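Local coordinates for protein prolyl endopeptidase (Myxococcus xanthus, PDB 2BKL) that probably hydrolyses oligopeptides after proline and, less readily, alanine, as a serine-type endopeptidase of the S9A family, at residues 550-555 with 605-610; 559-564 with 594-599. All blocks are in the same frame, centred on the assembly; numbering follows the deposited sequence.

Contact 1: residues 550-555 with 605-610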
# COMPACT_ATOMS: atom_id res chain seq x y z
N TYR A 550 -8.75 -1.04 24.83
CA TYR A 550 -7.99 -2.06 24.10
C TYR A 550 -7.23 -2.98 25.03
O TYR A 550 -6.72 -2.55 26.07
CB TYR A 550 -7.00 -1.37 23.16
CG TYR A 550 -7.63 -0.28 22.30
CD1 TYR A 550 -8.49 -0.60 21.26
CD2 TYR A 550 -7.38 1.06 22.54
CE1 TYR A 550 -9.06 0.38 20.49
CE2 TYR A 550 -7.95 2.08 21.79
CZ TYR A 550 -8.80 1.73 20.75
OH TYR A 550 -9.40 2.71 20.01
N GLY A 551 -7.18 -4.26 24.68
CA GLY A 551 -6.41 -5.25 25.40
C GLY A 551 -5.00 -5.46 24.86
O GLY A 551 -4.06 -5.77 25.62
N ALA A 552 -4.84 -5.29 23.55
CA ALA A 552 -3.54 -5.48 22.91
C ALA A 552 -3.44 -4.64 21.65
O ALA A 552 -4.46 -4.30 21.02
CB ALA A 552 -3.31 -6.93 22.63
N VAL A 553 -2.21 -4.34 21.27
CA VAL A 553 -1.91 -3.52 20.10
C VAL A 553 -0.77 -4.19 19.35
O VAL A 553 0.27 -4.53 19.96
CB VAL A 553 -1.46 -2.13 20.51
CG1 VAL A 553 -0.99 -1.28 19.34
CG2 VAL A 553 -2.54 -1.40 21.29
N VAL A 554 -0.94 -4.36 18.06
CA VAL A 554 0.11 -4.79 17.15
C VAL A 554 0.37 -3.62 16.20
O VAL A 554 -0.52 -3.20 15.47
CB VAL A 554 -0.26 -6.07 16.36
CG1 VAL A 554 0.93 -6.50 15.50
CG2 VAL A 554 -0.68 -7.19 17.31
N CYS A 555 1.62 -3.13 16.21
CA CYS A 555 1.96 -1.85 15.55
C CYS A 555 3.11 -2.17 14.62
O CYS A 555 4.21 -2.48 15.09
CB CYS A 555 2.33 -0.82 16.62
SG CYS A 555 2.84 0.77 16.02
N TYR A 605 -1.19 0.32 30.05
CA TYR A 605 -1.37 0.27 28.62
C TYR A 605 -1.78 -1.13 28.20
O TYR A 605 -1.50 -2.11 28.87
CB TYR A 605 -0.06 0.72 27.90
CG TYR A 605 0.09 2.22 28.01
CD1 TYR A 605 -0.68 3.08 27.23
CD2 TYR A 605 0.96 2.79 28.94
CE1 TYR A 605 -0.56 4.42 27.35
CE2 TYR A 605 1.05 4.14 29.09
CZ TYR A 605 0.30 4.96 28.30
OH TYR A 605 0.33 6.32 28.47
N PRO A 606 -2.36 -1.21 27.02
CA PRO A 606 -2.51 -2.51 26.38
C PRO A 606 -1.16 -3.16 26.16
O PRO A 606 -0.15 -2.47 25.99
CB PRO A 606 -3.13 -2.18 25.01
CG PRO A 606 -3.61 -0.81 25.10
CD PRO A 606 -2.90 -0.12 26.19
N ALA A 607 -1.12 -4.48 26.11
CA ALA A 607 0.07 -5.21 25.66
C ALA A 607 0.44 -4.74 24.25
O ALA A 607 -0.46 -4.51 23.44
CB ALA A 607 -0.17 -6.71 25.69
N LEU A 608 1.73 -4.64 23.94
CA LEU A 608 2.19 -4.07 22.70
C LEU A 608 3.19 -4.98 22.02
O LEU A 608 4.17 -5.39 22.64
CB LEU A 608 2.82 -2.71 22.96
CG LEU A 608 3.49 -1.99 21.81
CD1 LEU A 608 2.45 -1.67 20.73
CD2 LEU A 608 4.15 -0.69 22.29
N LEU A 609 2.94 -5.32 20.75
CA LEU A 609 3.90 -5.99 19.89
C LEU A 609 4.23 -5.06 18.71
O LEU A 609 3.36 -4.75 17.90
CB LEU A 609 3.36 -7.32 19.37
CG LEU A 609 4.20 -8.10 18.36
CD1 LEU A 609 5.60 -8.39 18.91
CD2 LEU A 609 3.51 -9.39 17.91
N MET A 610 5.48 -4.60 18.65
CA MET A 610 5.98 -3.72 17.60
C MET A 610 6.60 -4.62 16.55
O MET A 610 7.58 -5.33 16.84
CB MET A 610 7.14 -2.90 18.15
CG MET A 610 6.97 -1.56 18.81
SD MET A 610 5.42 -0.84 18.84
CE MET A 610 5.88 0.75 18.13
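Tyr550 meets Pro606 through its CB, 3.9 Å from Pro606 CG, while its ring leads away and its hydroxyl is hydrogen-bonded to His510 ND1. At Gly551 the parallel pairing begins: Gly551 O accepts Ala607 N at 3.2 Å, longer than the next three bonds and with the donor 36° out of the carbonyl plane, whereas their donors lie close to the C=O line. Ala552 stands opposite Ala607, and both methyls point to the face that helix 657-674 covers. Val553 N then donates to Ala607 O (2.8 Å), and Val553 O takes Leu609 N (2.9 Å, 169° at the hydrogen). On the other face, where Leu608 also packs against Phe627 and Val631 of helix 622-632, Val553 CG1, anti to the backbone N (chi1 174°), lies 3.7 Å from Leu608 CD1, and Val553 CG2 3.8 Å from Pro606 CB. Val554 returns to the Ala552 face, and Cys555 N closes the series on Leu609 O at 2.9 Å. Strands 552-556 and 607-613 are neighbours in the central sheet of the alpha/beta-hydrolase domain. Four backbone bonds combined with apolar side-chain contacts imply polarity spent in the sheet plane and both faces left to hydrophobic packing.

Contact 2: residues 559-564 with 594-599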
# COMPACT_ATOMS: atom_id res chain seq x y z
N LEU A 559 4.88 5.13 11.87
CA LEU A 559 5.19 6.52 12.19
C LEU A 559 4.63 6.83 13.56
O LEU A 559 3.44 6.61 13.80
CB LEU A 559 4.54 7.45 11.16
CG LEU A 559 5.12 7.38 9.75
CD1 LEU A 559 4.22 8.03 8.73
CD2 LEU A 559 6.53 7.99 9.73
N LEU A 560 5.46 7.36 14.48
CA LEU A 560 5.03 7.62 15.86
C LEU A 560 5.53 8.94 16.46
O LEU A 560 4.86 9.46 17.34
CB LEU A 560 5.34 6.44 16.80
CG LEU A 560 4.69 5.12 16.42
CD1 LEU A 560 5.35 3.93 17.07
CD2 LEU A 560 3.23 5.11 16.69
N ASP A 561 6.71 9.44 16.05
CA ASP A 561 7.14 10.79 16.43
C ASP A 561 6.77 11.72 15.28
O ASP A 561 7.47 11.79 14.25
CB ASP A 561 8.64 10.86 16.73
CG ASP A 561 9.10 12.23 17.10
OD1 ASP A 561 8.37 13.22 16.84
OD2 ASP A 561 10.23 12.39 17.66
N MET A 562 5.62 12.37 15.41
CA MET A 562 5.08 13.17 14.31
C MET A 562 5.62 14.59 14.30
O MET A 562 5.36 15.34 13.40
CB MET A 562 3.55 13.15 14.32
CG MET A 562 3.00 11.76 14.14
SD MET A 562 3.47 10.98 12.57
CE MET A 562 2.71 12.02 11.41
N VAL A 563 6.38 14.95 15.34
CA VAL A 563 7.09 16.22 15.37
C VAL A 563 8.36 16.15 14.53
O VAL A 563 8.83 17.16 14.02
CB VAL A 563 7.37 16.63 16.83
CG1 VAL A 563 8.21 17.89 16.91
CG2 VAL A 563 6.06 16.80 17.59
N ARG A 564 8.94 14.95 14.40
CA ARG A 564 10.21 14.78 13.70
C ARG A 564 10.15 13.87 12.46
O ARG A 564 11.15 13.66 11.79
CB ARG A 564 11.28 14.26 14.64
CG ARG A 564 11.63 15.23 15.74
CD ARG A 564 12.64 14.75 16.74
NE ARG A 564 13.93 14.37 16.20
CZ ARG A 564 14.89 15.23 15.83
NH1 ARG A 564 14.69 16.55 15.84
NH2 ARG A 564 16.06 14.74 15.42
N SER A 594 0.76 13.18 18.24
CA SER A 594 2.05 12.46 18.07
C SER A 594 2.20 11.40 19.15
O SER A 594 2.34 11.75 20.33
CB SER A 594 3.18 13.47 18.16
OG SER A 594 4.45 12.83 18.07
N PRO A 595 2.03 10.12 18.85
CA PRO A 595 1.95 9.12 19.92
C PRO A 595 3.15 9.11 20.86
O PRO A 595 3.00 8.91 22.06
CB PRO A 595 1.80 7.80 19.14
CG PRO A 595 1.05 8.24 17.94
CD PRO A 595 1.65 9.56 17.54
N TYR A 596 4.35 9.30 20.32
CA TYR A 596 5.57 9.29 21.11
C TYR A 596 5.55 10.34 22.21
O TYR A 596 6.17 10.13 23.24
CB TYR A 596 6.76 9.52 20.19
CG TYR A 596 8.08 9.72 20.90
CD1 TYR A 596 8.66 8.72 21.66
CD2 TYR A 596 8.75 10.92 20.79
CE1 TYR A 596 9.87 8.90 22.29
CE2 TYR A 596 9.98 11.12 21.43
CZ TYR A 596 10.52 10.10 22.16
OH TYR A 596 11.76 10.35 22.71
N HIS A 597 4.82 11.43 22.00
CA HIS A 597 4.72 12.53 22.96
C HIS A 597 3.51 12.43 23.88
O HIS A 597 3.25 13.36 24.65
CB HIS A 597 4.72 13.87 22.23
CG HIS A 597 5.95 14.08 21.43
ND1 HIS A 597 6.03 13.79 20.08
CD2 HIS A 597 7.17 14.55 21.79
CE1 HIS A 597 7.25 14.04 19.66
NE2 HIS A 597 7.96 14.52 20.67
N HIS A 598 2.81 11.31 23.83
CA HIS A 598 1.60 11.13 24.62
C HIS A 598 1.54 9.83 25.39
O HIS A 598 0.45 9.34 25.74
CB HIS A 598 0.37 11.33 23.74
CG HIS A 598 0.18 12.76 23.34
ND1 HIS A 598 -0.48 13.68 24.13
CD2 HIS A 598 0.64 13.45 22.26
CE1 HIS A 598 -0.44 14.87 23.54
NE2 HIS A 598 0.24 14.75 22.42
N VAL A 599 2.71 9.28 25.70
CA VAL A 599 2.79 8.11 26.60
C VAL A 599 2.75 8.64 28.04
O VAL A 599 3.78 8.90 28.64
CB VAL A 599 4.01 7.24 26.32
CG1 VAL A 599 4.04 6.02 27.20
CG2 VAL A 599 4.06 6.85 24.84
O HOH W 1 10.55 14.62 19.34
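Ser594 OG is gripped from two sides of this junction between loops of the alpha/beta-hydrolase domain: Met562 N donates to it at 2.9 Å, and His597 ND1 lies 2.7 Å from it in a hydrogen bond whose direction is not settled. The hydroxyl reaches both because OG is anti to the backbone N (chi1 177°), beside the carbonyl carbon. It thereby joins the 559-564 loop to the imidazole of its own 3-10 turn, and the oxygen sits at the edge of that ring, in its plane. A second tie is Tyr596 N to Leu560 O, 3.0 Å and nearly straight at the hydrogen (167°), although the donor stands above the carbonyl plane.

Asp561 organises the other half. Its OD1 closes an Asx turn, weakly accepting Val563 N at 3.0 Å, with Arg564 N a second weak donor, and it also lies 3.1 Å from His597 CE1 at the ring edge. OD2 faces Lys626 of helix 622-632 in a salt bridge, and one water, 2.8 Å away, donates to OD2 and also bonds His597 NE2. The carboxylate stands nearly upright to the imidazole, their planes 80° apart. With an alanine in place of Asp561, Lys626 would probably lose its anionic mate, the water its bridge to His597, and the Val563 and Arg564 amides the acceptor that sets the turn.

Leu560 CD2 lies against Pro595 CB, the two side chains crossing at about a right angle, and the Val563 CG2 methyl makes a van der Waals contact with His597 CE1 at 3.6 Å.

How the contacts relate
In chain order, residues 550-555, which run into strand 552-556, supply the first half of contact 1, and the loop after it supplies 559-564. The chain then runs through helices 575-578 and 584-593 before 594-599 returns to close contact 2; a few residues later 605-610 enters strand 607-613 and closes contact 1. Contact 2 is therefore nested inside the loop closed by contact 1, their centres about 16 Å apart. Contact 1 joins neighbouring strands of the central sheet, whereas contact 2 fastens the excursion between them, whose first loop carries Leu559, a residue that touches the bound ligand. The two meet where Tyr605 OH packs 3.4 Å from Val599 C and Cys555 SG approaches Leu560 CD1.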